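Local coordinates for UPF0255 protein frsA (Vibrio vulnificus, PDB 4I4C) that probably hydrolyses carboxylic esters, as a member of the FrsA family of alpha/beta-hydrolase proteins, at residues S24-Y29 / L140-L145; R53-V58 / K392-G397; L152-Y157 / V232-K237. All coordinates share one frame; numbering follows the deposited sequence.

How the contacts relate
All three contacts are small; none is fully buried. Contact 1 is partly buried, while contacts 2 and 3 are surface contacts with no buried residue among those that touch. Contacts 1 and 3 share helix 144-163: contact 1 meets the turn that leads into it, contact 3 a polar side chain further along. Contact 2 lies apart, about 25 Å from contact 3 between centres, on the opposite side of the chain's centre. The chemistry follows the setting. Contact 1 is leucine packing on a turn. Contact 2 pairs leucine packing with a water bridge. Contact 3 is an amide meeting a tyrosine, again with a shared water.

Contact 1 of 3, residues S24-Y29 / L140-L145; sequences SALTQY and LKSDNL
Leu26 and Ser142 bring the two backbones closest, with 6.9 Å between Leu26 CA and Ser142 CA. Segment 140-145 enters helix 144-163 through a type I beta turn from Leu140 to Asp143. The turn is closed by the bond from Asp143 N to Leu140 O, at 3.1 Å.

Leu26 carries most of the contact. Its CG is anti to its own carbonyl carbon (chi1 -70°), and the side chain extends toward the turn. The CD1 methyl reaches Asp143, at 3.5 Å from Asp143 CA and 3.6 Å from Asp143 CB. The two side chains cross at about a right angle, and one methyl of the leucine abuts the root of the aspartate. Ser142 borders the same leucine with its hydroxyl, and Ser142 OG lies 3.7 Å from Leu26 CB. A looser contact lies beside it, where Thr27 OG1 is 4.1 Å from Leu140 CD1.

The carboxylate of Asp143 is engaged on both oxygens. As the N-cap of helix 144-163, it takes a bond from Ala146 N on OD1. Thr23 OG1 bonds to OD2. The leucine therefore packs against a side chain that is already anchored, and Thr23 ties that cap to the chain just before segment 24-29.

The contact joins the short, weakly bonded helical turn at Leu26 to the turn that leads into helix 144-163. Thr27 also touches Asp318 and Ala321 of helix 314-323. The short, weakly bonded strand 28-29 runs parallel to strand 328-329, where Gln28 bonds to Val329 through the backbone.

Contact 2 of 3, residues R53-V58 / K392-G397; sequences RRLQWV and KTITQG
Leu55 packs against Ile394 and Thr395 in a surface contact between the first turns of two helices. Helix 54-60 comes from the N-terminal part of the chain. Helix 394-413 is the last helix and follows strand 385-389, an outermost strand of the main sheet. The contact thus brings together parts of the chain more than 330 residues apart. The nearest backbone approach is 6.3 Å, from Leu55 CA to Thr395 CA.

Leu55 divides its two methyls between the two partners. CD1 presses on the branch point of the isoleucine, with only 3.5 Å between Leu55 CD1 and Ile394 CB. This is tighter than usual for two carbons. CD2 reaches the hydroxyl of the threonine, with Leu55 CD2 3.6 Å from Thr395 OG1. The leucine runs crosswise to both partners. A chi1 of -57° sets Thr395 OG1 next to its backbone N, on the side of the leucine.

That hydroxyl also serves a bridge. One water donates to Leu55 O at 2.9 Å and is hydrogen-bonded to Thr395 OG1 at 2.9 Å.

Thr393 caps the last helix: Gln396 N donates to Thr393 OG1 at 3.0 Å. Separately, Lys392 N donates to Gln396 OE1. On the far side of helix 54-60, Gln56 lines the pocket of the bound polyether and bonds to Gln60. Arg54 makes a salt bridge to Glu68.

The two helices therefore meet through a few apolar atoms and one water. The water gives a backbone carbonyl and a threonine hydroxyl a common partner. With both Leu55 and Ile394 exposed, this apolar patch lies at the protein's surface.

Contact 3 of 3, residues L152-Y157 / V232-K237; sequences LANSAY and VGYSSK
The Asn154 amide meets the phenol end of the Tyr234 ring obliquely, and a water lies in the ring plane at its edge. The amide and ring planes are 48° apart, so the two groups are not stacked. The side chains approach from opposite directions, Asn154 from helix 144-163 and Tyr234 from the loop between strand 223-226 and helix 246-254.

The amide oxygen comes closest. Asn154 OD1 is 3.2 Å from Tyr234 CE2. The amide carbon lies near the hydroxyl, with Asn154 CG 3.4 Å from Tyr234 OH. The amide nitrogen stays further off, and Asn154 ND2 is 3.8 Å from Tyr234 OH. With chi1 at -76°, the amide of Asn154 swings to the side of its backbone N, and this directs it off the helix toward the tyrosine.

The water joins the two polar groups. It donates to Asn154 OD1 at 2.7 Å and is hydrogen-bonded to Tyr234 OH at 2.7 Å.

The backbones stay well apart, with 9.8 Å between Asn154 CA and Tyr234 CA. Tyr234 spans much of this gap with the length of its ring. The loop that carries Tyr234 is compact. Ser235 N bonds to Val232 O at 2.8 Å, and Ser236 N bonds to Gly233 O. Asp228 fixes the loop from outside the segment: its carboxylate accepts from Tyr234 N, and its backbone oxygen accepts from Ser235 OG.

On the helix side, Tyr157 bonds to His185 through its hydroxyl and meets Phe126 edge-to-face.

This is a polar surface contact between a helix and a loop of the hydrolase fold. The amide oxygen and the phenol hydroxyl are coupled through a shared water, whose short bonds give both polar groups a partner at this partly exposed site.

Contact 1 of 3, residues S24-Y29 / L140-L145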
ATOM      1  N   SER A  24       1.413 -17.028   9.394  1.00 15.60           N
ATOM      2  CA  SER A  24       1.355 -17.970   8.279  1.00 20.65           C
ATOM      3  C   SER A  24       0.355 -19.128   8.475  1.00 20.29           C
ATOM      4  O   SER A  24       0.072 -19.868   7.539  1.00 31.72           O
ATOM      5  CB  SER A  24       2.745 -18.493   7.908  1.00 18.90           C
ATOM      6  OG  SER A  24       3.240 -19.433   8.857  1.00 21.18           O
ATOM      7  N   ALA A  25      -0.194 -19.257   9.679  1.00 17.64           N
ATOM      8  CA  ALA A  25      -1.046 -20.389  10.027  1.00 20.62           C
ATOM      9  C   ALA A  25      -2.502 -19.960  10.098  1.00 21.92           C
ATOM     10  O   ALA A  25      -3.395 -20.783  10.261  1.00 30.51           O
ATOM     11  CB  ALA A  25      -0.600 -20.997  11.387  1.00 18.80           C
ATOM     12  N   LEU A  26      -2.739 -18.661   9.965  1.00 23.50           N
ATOM     13  CA  LEU A  26      -4.080 -18.117  10.160  1.00 22.76           C
ATOM     14  C   LEU A  26      -5.111 -18.541   9.118  1.00 25.73           C
ATOM     15  O   LEU A  26      -6.218 -18.962   9.450  1.00 27.83           O
ATOM     16  CB  LEU A  26      -4.008 -16.600  10.245  1.00 23.30           C
ATOM     17  CG  LEU A  26      -3.335 -16.128  11.538  1.00 29.57           C
ATOM     18  CD1 LEU A  26      -3.112 -14.638  11.492  1.00 31.06           C
ATOM     19  CD2 LEU A  26      -4.173 -16.512  12.760  1.00 27.90           C
ATOM     20  N   THR A  27      -4.743 -18.419   7.852  1.00 25.55           N
ATOM     21  CA  THR A  27      -5.688 -18.631   6.775  1.00 24.43           C
ATOM     22  C   THR A  27      -5.976 -20.111   6.635  1.00 18.95           C
ATOM     23  O   THR A  27      -5.055 -20.932   6.606  1.00 21.99           O
ATOM     24  CB  THR A  27      -5.137 -18.072   5.462  1.00 16.92           C
ATOM     25  OG1 THR A  27      -4.751 -16.705   5.663  1.00 20.65           O
ATOM     26  CG2 THR A  27      -6.175 -18.150   4.344  1.00 15.55           C
ATOM     27  N   GLN A  28      -7.261 -20.441   6.556  1.00 19.80           N
ATOM     28  CA  GLN A  28      -7.699 -21.824   6.415  1.00 23.03           C
ATOM     29  C   GLN A  28      -7.844 -22.164   4.940  1.00 25.73           C
ATOM     30  O   GLN A  28      -8.489 -21.434   4.182  1.00 25.24           O
ATOM     31  CB  GLN A  28      -9.035 -22.031   7.126  1.00 23.38           C
ATOM     32  CG  GLN A  28      -8.973 -21.812   8.627  1.00 40.26           C
ATOM     33  CD  GLN A  28      -8.211 -22.918   9.337  1.00 41.77           C
ATOM     34  OE1 GLN A  28      -8.729 -24.020   9.530  1.00 46.37           O
ATOM     35  NE2 GLN A  28      -6.967 -22.634   9.711  1.00 29.51           N
ATOM     36  N   TYR A  29      -7.230 -23.267   4.531  1.00 18.73           N
ATOM     37  CA  TYR A  29      -7.321 -23.721   3.148  1.00 27.60           C
ATOM     38  C   TYR A  29      -7.968 -25.098   3.088  1.00 26.28           C
ATOM     39  O   TYR A  29      -7.770 -25.925   3.979  1.00 26.28           O
ATOM     40  CB  TYR A  29      -5.931 -23.789   2.514  1.00 25.27           C
ATOM     41  CG  TYR A  29      -5.319 -22.441   2.202  1.00 17.03           C
ATOM     42  CD1 TYR A  29      -4.581 -21.742   3.159  1.00 16.77           C
ATOM     43  CD2 TYR A  29      -5.482 -21.869   0.943  1.00 16.84           C
ATOM     44  CE1 TYR A  29      -4.015 -20.497   2.857  1.00 23.43           C
ATOM     45  CE2 TYR A  29      -4.940 -20.650   0.638  1.00 19.62           C
ATOM     46  CZ  TYR A  29      -4.203 -19.965   1.587  1.00 23.69           C
ATOM     47  OH  TYR A  29      -3.677 -18.739   1.242  1.00 17.41           O
ATOM     48  N   LEU A 140      -3.120  -9.339   7.739  1.00 16.02           N
ATOM     49  CA  LEU A 140      -4.179 -10.333   7.681  1.00 15.15           C
ATOM     50  C   LEU A 140      -5.213  -9.995   8.748  1.00 23.10           C
ATOM     51  O   LEU A 140      -4.850  -9.613   9.864  1.00 23.54           O
ATOM     52  CB  LEU A 140      -3.604 -11.725   7.918  1.00 23.01           C
ATOM     53  CG  LEU A 140      -2.627 -12.223   6.842  1.00 18.94           C
ATOM     54  CD1 LEU A 140      -2.353 -13.701   7.031  1.00 17.37           C
ATOM     55  CD2 LEU A 140      -3.153 -11.951   5.437  1.00 12.45           C
ATOM     56  N   LYS A 141      -6.493 -10.137   8.423  1.00 18.97           N
ATOM     57  CA  LYS A 141      -7.545  -9.558   9.268  1.00 29.81           C
ATOM     58  C   LYS A 141      -7.705 -10.289  10.594  1.00 35.13           C
ATOM     59  O   LYS A 141      -8.103  -9.696  11.600  1.00 31.57           O
ATOM     60  CB  LYS A 141      -8.889  -9.457   8.526  1.00 38.43           C
ATOM     61  CG  LYS A 141      -9.642 -10.772   8.381  1.00 44.96           C
ATOM     62  CD  LYS A 141     -10.864 -10.621   7.472  1.00 41.73           C
ATOM     63  CE  LYS A 141     -11.734  -9.446   7.897  1.00 49.42           C
ATOM     64  NZ  LYS A 141     -12.762  -9.111   6.856  1.00 53.53           N
ATOM     65  N   SER A 142      -7.374 -11.574  10.602  1.00 26.83           N
ATOM     66  CA  SER A 142      -7.538 -12.355  11.817  1.00 34.43           C
ATOM     67  C   SER A 142      -6.259 -12.371  12.649  1.00 37.14           C
ATOM     68  O   SER A 142      -6.158 -13.115  13.620  1.00 40.70           O
ATOM     69  CB  SER A 142      -7.964 -13.777  11.468  1.00 34.66           C
ATOM     70  OG  SER A 142      -6.990 -14.396  10.645  1.00 31.78           O
ATOM     71  N   ASP A 143      -5.290 -11.539  12.271  1.00 28.51           N
ATOM     72  CA  ASP A 143      -3.985 -11.533  12.927  1.00 27.27           C
ATOM     73  C   ASP A 143      -4.003 -10.616  14.147  1.00 28.07           C
ATOM     74  O   ASP A 143      -3.982  -9.396  14.008  1.00 26.23           O
ATOM     75  CB  ASP A 143      -2.913 -11.091  11.925  1.00 21.69           C
ATOM     76  CG  ASP A 143      -1.483 -11.315  12.419  1.00 28.44           C
ATOM     77  OD1 ASP A 143      -1.233 -11.306  13.648  1.00 21.77           O
ATOM     78  OD2 ASP A 143      -0.591 -11.461  11.551  1.00 31.39           O
ATOM     79  N   ASN A 144      -4.042 -11.213  15.340  1.00 32.50           N
ATOM     80  CA  ASN A 144      -4.117 -10.436  16.577  1.00 31.40           C
ATOM     81  C   ASN A 144      -2.891  -9.537  16.780  1.00 27.24           C
ATOM     82  O   ASN A 144      -3.024  -8.376  17.173  1.00 25.11           O
ATOM     83  CB  ASN A 144      -4.305 -11.349  17.803  1.00 30.41           C
ATOM     84  CG  ASN A 144      -5.634 -12.078  17.797  1.00 39.27           C
ATOM     85  OD1 ASN A 144      -6.579 -11.658  17.136  1.00 40.02           O
ATOM     86  ND2 ASN A 144      -5.713 -13.176  18.547  1.00 47.42           N
ATOM     87  N   LEU A 145      -1.701 -10.070  16.516  1.00 18.85           N
ATOM     88  CA  LEU A 145      -0.493  -9.266  16.681  1.00 22.07           C
ATOM     89  C   LEU A 145      -0.473  -8.100  15.702  1.00 24.87           C
ATOM     90  O   LEU A 145      -0.037  -6.997  16.038  1.00 25.67           O
ATOM     91  CB  LEU A 145       0.760 -10.121  16.521  1.00 25.56           C
ATOM     92  CG  LEU A 145       0.995 -11.130  17.645  1.00 28.56           C
ATOM     93  CD1 LEU A 145       2.403 -11.638  17.586  1.00 28.34           C
ATOM     94  CD2 LEU A 145       0.689 -10.525  19.010  1.00 27.29           C
TER

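Contact 2 of 3, residues R53-V58 / K392-G397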
ATOM      1  N   ARG A  53      10.365  -6.791   1.574  1.00 18.36           N
ATOM      2  CA  ARG A  53      10.438  -5.552   0.805  1.00 15.90           C
ATOM      3  C   ARG A  53      11.545  -4.631   1.350  1.00 17.01           C
ATOM      4  O   ARG A  53      11.296  -3.446   1.601  1.00 13.76           O
ATOM      5  CB  ARG A  53       9.104  -4.820   0.916  1.00 21.57           C
ATOM      6  CG  ARG A  53       7.877  -5.694   0.674  1.00 26.59           C
ATOM      7  CD  ARG A  53       7.297  -5.462  -0.700  1.00 35.67           C
ATOM      8  NE  ARG A  53       6.378  -6.534  -1.091  1.00 47.59           N
ATOM      9  CZ  ARG A  53       5.052  -6.462  -1.015  1.00 42.18           C
ATOM     10  NH1 ARG A  53       4.466  -5.362  -0.561  1.00 44.53           N
ATOM     11  NH2 ARG A  53       4.308  -7.494  -1.397  1.00 31.45           N
ATOM     12  N   ARG A  54      12.743  -5.177   1.556  1.00 15.34           N
ATOM     13  CA  ARG A  54      13.870  -4.417   2.118  1.00 20.17           C
ATOM     14  C   ARG A  54      14.062  -3.024   1.516  1.00 23.20           C
ATOM     15  O   ARG A  54      14.084  -2.031   2.244  1.00 17.92           O
ATOM     16  CB  ARG A  54      15.185  -5.182   1.957  1.00 24.13           C
ATOM     17  CG  ARG A  54      15.457  -6.270   2.960  1.00 21.81           C
ATOM     18  CD  ARG A  54      16.861  -6.792   2.693  1.00 26.93           C
ATOM     19  NE  ARG A  54      17.405  -7.593   3.783  1.00 24.31           N
ATOM     20  CZ  ARG A  54      17.333  -8.920   3.839  1.00 20.36           C
ATOM     21  NH1 ARG A  54      16.727  -9.598   2.876  1.00 19.70           N
ATOM     22  NH2 ARG A  54      17.867  -9.576   4.863  1.00 30.30           N
ATOM     23  N   LEU A  55      14.220  -2.962   0.193  1.00 16.42           N
ATOM     24  CA  LEU A  55      14.415  -1.689  -0.504  1.00 22.24           C
ATOM     25  C   LEU A  55      13.192  -0.759  -0.433  1.00 13.39           C
ATOM     26  O   LEU A  55      13.344   0.456  -0.322  1.00 20.08           O
ATOM     27  CB  LEU A  55      14.843  -1.931  -1.962  1.00 21.79           C
ATOM     28  CG  LEU A  55      16.209  -2.621  -2.050  1.00 25.82           C
ATOM     29  CD1 LEU A  55      16.687  -2.832  -3.478  1.00 32.35           C
ATOM     30  CD2 LEU A  55      17.213  -1.807  -1.309  1.00 24.27           C
ATOM     31  N   GLN A  56      11.988  -1.326  -0.485  1.00 18.25           N
ATOM     32  CA  GLN A  56      10.777  -0.512  -0.343  1.00 17.56           C
ATOM     33  C   GLN A  56      10.721   0.134   1.040  1.00 22.14           C
ATOM     34  O   GLN A  56      10.450   1.318   1.185  1.00 21.56           O
ATOM     35  CB  GLN A  56       9.521  -1.350  -0.569  1.00 19.77           C
ATOM     36  CG  GLN A  56       8.234  -0.539  -0.565  1.00 26.75           C
ATOM     37  CD  GLN A  56       6.991  -1.399  -0.365  1.00 29.36           C
ATOM     38  OE1 GLN A  56       6.673  -2.244  -1.191  1.00 32.66           O
ATOM     39  NE2 GLN A  56       6.291  -1.183   0.744  1.00 30.41           N
ATOM     40  N   TRP A  57      10.970  -0.664   2.067  1.00 16.93           N
ATOM     41  CA  TRP A  57      10.897  -0.160   3.436  1.00 15.82           C
ATOM     42  C   TRP A  57      11.944   0.930   3.697  1.00 17.35           C
ATOM     43  O   TRP A  57      11.650   1.932   4.345  1.00 21.79           O
ATOM     44  CB  TRP A  57      10.954  -1.314   4.438  1.00 11.61           C
ATOM     45  CG  TRP A  57       9.738  -2.178   4.355  1.00 11.82           C
ATOM     46  CD1 TRP A  57       8.475  -1.777   4.024  1.00 20.45           C
ATOM     47  CD2 TRP A  57       9.664  -3.594   4.567  1.00 18.64           C
ATOM     48  NE1 TRP A  57       7.620  -2.852   4.037  1.00 24.28           N
ATOM     49  CE2 TRP A  57       8.325  -3.977   4.374  1.00 15.55           C
ATOM     50  CE3 TRP A  57      10.601  -4.572   4.908  1.00 18.82           C
ATOM     51  CZ2 TRP A  57       7.896  -5.303   4.500  1.00 16.90           C
ATOM     52  CZ3 TRP A  57      10.169  -5.885   5.039  1.00 19.59           C
ATOM     53  CH2 TRP A  57       8.830  -6.236   4.833  1.00 12.77           C
ATOM     54  N   VAL A  58      13.141   0.761   3.148  1.00 19.07           N
ATOM     55  CA  VAL A  58      14.187   1.777   3.267  1.00 20.49           C
ATOM     56  C   VAL A  58      13.762   3.062   2.546  1.00 20.09           C
ATOM     57  O   VAL A  58      13.838   4.141   3.101  1.00 16.28           O
ATOM     58  CB  VAL A  58      15.522   1.263   2.703  1.00 23.49           C
ATOM     59  CG1 VAL A  58      16.518   2.403   2.531  1.00 23.90           C
ATOM     60  CG2 VAL A  58      16.081   0.167   3.600  1.00 24.95           C
ATOM     61  N   LYS A 392      20.095   0.018 -12.583  1.00 29.74           N
ATOM     62  CA  LYS A 392      21.058  -0.917 -11.994  1.00 37.40           C
ATOM     63  C   LYS A 392      20.542  -1.476 -10.683  1.00 33.35           C
ATOM     64  O   LYS A 392      20.663  -2.669 -10.425  1.00 42.60           O
ATOM     65  CB  LYS A 392      22.418  -0.245 -11.770  1.00 40.11           C
ATOM     66  CG  LYS A 392      23.255  -0.118 -13.034  1.00 47.32           C
ATOM     67  CD  LYS A 392      24.493   0.739 -12.799  1.00 52.59           C
ATOM     68  CE  LYS A 392      25.226   1.071 -14.098  1.00 47.98           C
ATOM     69  NZ  LYS A 392      26.300   2.080 -13.863  1.00 49.69           N
ATOM     70  N   THR A 393      19.962  -0.607  -9.858  1.00 39.09           N
ATOM     71  CA  THR A 393      19.411  -1.017  -8.569  1.00 30.73           C
ATOM     72  C   THR A 393      17.914  -0.767  -8.512  1.00 25.65           C
ATOM     73  O   THR A 393      17.380   0.034  -9.279  1.00 26.76           O
ATOM     74  CB  THR A 393      20.077  -0.268  -7.392  1.00 24.47           C
ATOM     75  OG1 THR A 393      19.673   1.107  -7.390  1.00 20.75           O
ATOM     76  CG2 THR A 393      21.594  -0.341  -7.490  1.00 21.13           C
ATOM     77  N   ILE A 394      17.236  -1.431  -7.586  1.00 17.45           N
ATOM     78  CA  ILE A 394      15.803  -1.223  -7.418  1.00 28.24           C
ATOM     79  C   ILE A 394      15.532   0.177  -6.866  1.00 31.00           C
ATOM     80  O   ILE A 394      14.585   0.851  -7.292  1.00 31.47           O
ATOM     81  CB  ILE A 394      15.135  -2.306  -6.525  1.00 17.80           C
ATOM     82  CG1 ILE A 394      15.067  -3.645  -7.248  1.00 23.91           C
ATOM     83  CG2 ILE A 394      13.752  -1.885  -6.121  1.00 17.45           C
ATOM     84  CD1 ILE A 394      16.398  -4.406  -7.280  1.00 33.62           C
ATOM     85  N   THR A 395      16.383   0.629  -5.945  1.00 26.16           N
ATOM     86  CA  THR A 395      16.216   1.960  -5.356  1.00 18.01           C
ATOM     87  C   THR A 395      16.291   3.043  -6.419  1.00 17.55           C
ATOM     88  O   THR A 395      15.543   4.029  -6.397  1.00 22.67           O
ATOM     89  CB  THR A 395      17.299   2.253  -4.317  1.00 16.42           C
ATOM     90  OG1 THR A 395      17.267   1.241  -3.314  1.00 18.61           O
ATOM     91  CG2 THR A 395      17.066   3.616  -3.689  1.00 19.20           C
ATOM     92  N   GLN A 396      17.213   2.872  -7.350  1.00 21.77           N
ATOM     93  CA  GLN A 396      17.331   3.833  -8.434  1.00 23.92           C
ATOM     94  C   GLN A 396      16.056   3.855  -9.291  1.00 25.57           C
ATOM     95  O   GLN A 396      15.596   4.924  -9.714  1.00 20.31           O
ATOM     96  CB  GLN A 396      18.560   3.524  -9.277  1.00 21.63           C
ATOM     97  CG  GLN A 396      18.663   4.359 -10.516  1.00 20.48           C
ATOM     98  CD  GLN A 396      19.773   3.883 -11.416  1.00 23.61           C
ATOM     99  OE1 GLN A 396      20.078   2.687 -11.470  1.00 33.76           O
ATOM    100  NE2 GLN A 396      20.395   4.809 -12.120  1.00 21.62           N
ATOM    101  N   GLY A 397      15.492   2.673  -9.523  1.00 19.14           N
ATOM    102  CA  GLY A 397      14.222   2.536 -10.218  1.00 19.21           C
ATOM    103  C   GLY A 397      13.096   3.235  -9.486  1.00 23.98           C
ATOM    104  O   GLY A 397      12.322   3.979 -10.086  1.00 20.78           O
TER
HETATM  105  O   HOH W   1      15.621   2.028  -1.113  1.00 24.13           O

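Contact 3 of 3, residues L152-Y157 / V232-K237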
ATOM      1  N   LEU A 152      -0.944   0.803  16.816  1.00 20.24           N
ATOM      2  CA  LEU A 152       0.232   1.581  17.200  1.00 27.04           C
ATOM      3  C   LEU A 152       0.714   2.421  16.037  1.00 22.62           C
ATOM      4  O   LEU A 152       1.170   3.559  16.218  1.00 19.27           O
ATOM      5  CB  LEU A 152       1.360   0.650  17.675  1.00 23.71           C
ATOM      6  CG  LEU A 152       1.119  -0.003  19.041  1.00 28.01           C
ATOM      7  CD1 LEU A 152       2.230  -0.992  19.359  1.00 18.89           C
ATOM      8  CD2 LEU A 152       1.009   1.049  20.128  1.00 20.42           C
ATOM      9  N   ALA A 153       0.629   1.838  14.843  1.00 19.08           N
ATOM     10  CA  ALA A 153       0.995   2.538  13.633  1.00 21.53           C
ATOM     11  C   ALA A 153       0.158   3.800  13.551  1.00 24.81           C
ATOM     12  O   ALA A 153       0.693   4.885  13.361  1.00 16.74           O
ATOM     13  CB  ALA A 153       0.756   1.656  12.406  1.00 17.10           C
ATOM     14  N   ASN A 154      -1.157   3.649  13.711  1.00 22.34           N
ATOM     15  CA  ASN A 154      -2.076   4.789  13.633  1.00 21.97           C
ATOM     16  C   ASN A 154      -1.879   5.819  14.750  1.00 27.96           C
ATOM     17  O   ASN A 154      -1.862   7.017  14.490  1.00 22.45           O
ATOM     18  CB  ASN A 154      -3.537   4.319  13.580  1.00 17.68           C
ATOM     19  CG  ASN A 154      -3.934   3.783  12.205  1.00 26.84           C
ATOM     20  OD1 ASN A 154      -3.636   4.396  11.181  1.00 31.08           O
ATOM     21  ND2 ASN A 154      -4.622   2.639  12.182  1.00 23.92           N
ATOM     22  N   SER A 155      -1.722   5.376  15.995  1.00 26.41           N
ATOM     23  CA  SER A 155      -1.513   6.353  17.064  1.00 20.54           C
ATOM     24  C   SER A 155      -0.161   7.081  16.887  1.00 23.92           C
ATOM     25  O   SER A 155      -0.054   8.274  17.121  1.00 22.22           O
ATOM     26  CB  SER A 155      -1.670   5.729  18.468  1.00 25.79           C
ATOM     27  OG  SER A 155      -0.700   4.733  18.720  1.00 37.92           O
ATOM     28  N   ALA A 156       0.857   6.379  16.409  1.00 20.63           N
ATOM     29  CA  ALA A 156       2.134   7.027  16.203  1.00 19.59           C
ATOM     30  C   ALA A 156       2.087   8.070  15.078  1.00 22.46           C
ATOM     31  O   ALA A 156       2.742   9.112  15.163  1.00 27.25           O
ATOM     32  CB  ALA A 156       3.248   5.991  15.972  1.00 18.81           C
ATOM     33  N   TYR A 157       1.322   7.789  14.025  1.00 19.08           N
ATOM     34  CA  TYR A 157       1.198   8.726  12.910  1.00 18.26           C
ATOM     35  C   TYR A 157       0.568  10.047  13.343  1.00 23.08           C
ATOM     36  O   TYR A 157       1.021  11.121  12.947  1.00 25.76           O
ATOM     37  CB  TYR A 157       0.352   8.113  11.787  1.00 18.66           C
ATOM     38  CG  TYR A 157       0.616   8.700  10.410  1.00 20.14           C
ATOM     39  CD1 TYR A 157       1.675   8.240   9.630  1.00 21.78           C
ATOM     40  CD2 TYR A 157      -0.201   9.696   9.887  1.00 17.20           C
ATOM     41  CE1 TYR A 157       1.916   8.755   8.375  1.00 24.54           C
ATOM     42  CE2 TYR A 157       0.037  10.227   8.617  1.00 21.80           C
ATOM     43  CZ  TYR A 157       1.095   9.749   7.873  1.00 24.23           C
ATOM     44  OH  TYR A 157       1.349  10.254   6.623  1.00 19.24           O
ATOM     45  N   VAL A 232      -9.075  -2.636   3.067  1.00 30.49           N
ATOM     46  CA  VAL A 232      -7.755  -2.315   3.605  1.00 19.76           C
ATOM     47  C   VAL A 232      -7.831  -1.244   4.690  1.00 19.35           C
ATOM     48  O   VAL A 232      -8.496  -0.219   4.508  1.00 20.13           O
ATOM     49  CB  VAL A 232      -6.824  -1.781   2.485  1.00 26.54           C
ATOM     50  CG1 VAL A 232      -5.498  -1.292   3.065  1.00 26.53           C
ATOM     51  CG2 VAL A 232      -6.591  -2.838   1.421  1.00 21.77           C
ATOM     52  N   GLY A 233      -7.136  -1.481   5.806  1.00 19.47           N
ATOM     53  CA  GLY A 233      -6.976  -0.508   6.881  1.00 16.89           C
ATOM     54  C   GLY A 233      -8.254   0.100   7.426  1.00 16.64           C
ATOM     55  O   GLY A 233      -9.172  -0.617   7.825  1.00 21.74           O
ATOM     56  N   TYR A 234      -8.310   1.430   7.433  1.00 24.47           N
ATOM     57  CA  TYR A 234      -9.503   2.184   7.834  1.00 24.32           C
ATOM     58  C   TYR A 234     -10.725   1.894   6.964  1.00 25.33           C
ATOM     59  O   TYR A 234     -11.853   2.231   7.336  1.00 26.03           O
ATOM     60  CB  TYR A 234      -9.230   3.690   7.757  1.00 31.37           C
ATOM     61  CG  TYR A 234      -8.496   4.285   8.932  1.00 30.58           C
ATOM     62  CD1 TYR A 234      -9.154   4.543  10.135  1.00 30.13           C
ATOM     63  CD2 TYR A 234      -7.150   4.634   8.830  1.00 27.58           C
ATOM     64  CE1 TYR A 234      -8.479   5.110  11.222  1.00 33.69           C
ATOM     65  CE2 TYR A 234      -6.470   5.193   9.909  1.00 29.97           C
ATOM     66  CZ  TYR A 234      -7.141   5.432  11.095  1.00 25.69           C
ATOM     67  OH  TYR A 234      -6.466   5.998  12.143  1.00 34.41           O
ATOM     68  N   SER A 235     -10.502   1.306   5.791  1.00 24.29           N
ATOM     69  CA  SER A 235     -11.598   0.959   4.903  1.00 26.09           C
ATOM     70  C   SER A 235     -11.919  -0.529   4.962  1.00 29.64           C
ATOM     71  O   SER A 235     -12.569  -1.062   4.065  1.00 28.66           O
ATOM     72  CB  SER A 235     -11.270   1.371   3.469  1.00 24.29           C
ATOM     73  OG  SER A 235     -10.914   2.735   3.436  1.00 25.26           O
ATOM     74  N   SER A 236     -11.462  -1.184   6.026  1.00 19.62           N
ATOM     75  CA  SER A 236     -11.707  -2.607   6.243  1.00 26.11           C
ATOM     76  C   SER A 236     -13.177  -3.001   6.126  1.00 30.97           C
ATOM     77  O   SER A 236     -13.498  -4.080   5.636  1.00 33.40           O
ATOM     78  CB  SER A 236     -11.167  -3.038   7.612  1.00 18.61           C
ATOM     79  OG  SER A 236     -11.786  -2.310   8.659  1.00 29.44           O
ATOM     80  N   LYS A 237     -14.067  -2.123   6.572  1.00 29.14           N
ATOM     81  CA  LYS A 237     -15.489  -2.432   6.588  1.00 30.53           C
ATOM     82  C   LYS A 237     -16.172  -2.203   5.237  1.00 34.57           C
ATOM     83  O   LYS A 237     -17.357  -2.494   5.080  1.00 41.19           O
ATOM     84  CB  LYS A 237     -16.187  -1.670   7.720  1.00 30.23           C
ATOM     85  CG  LYS A 237     -15.661  -2.062   9.098  1.00 31.21           C
ATOM     86  CD  LYS A 237     -16.435  -1.398  10.224  1.00 43.35           C
ATOM     87  CE  LYS A 237     -16.221   0.107  10.220  1.00 52.57           C
ATOM     88  NZ  LYS A 237     -14.776   0.465  10.343  1.00 52.47           N
TER
HETATM   89  O   HOH W   2      -4.016   7.010  11.532  1.00 27.17           O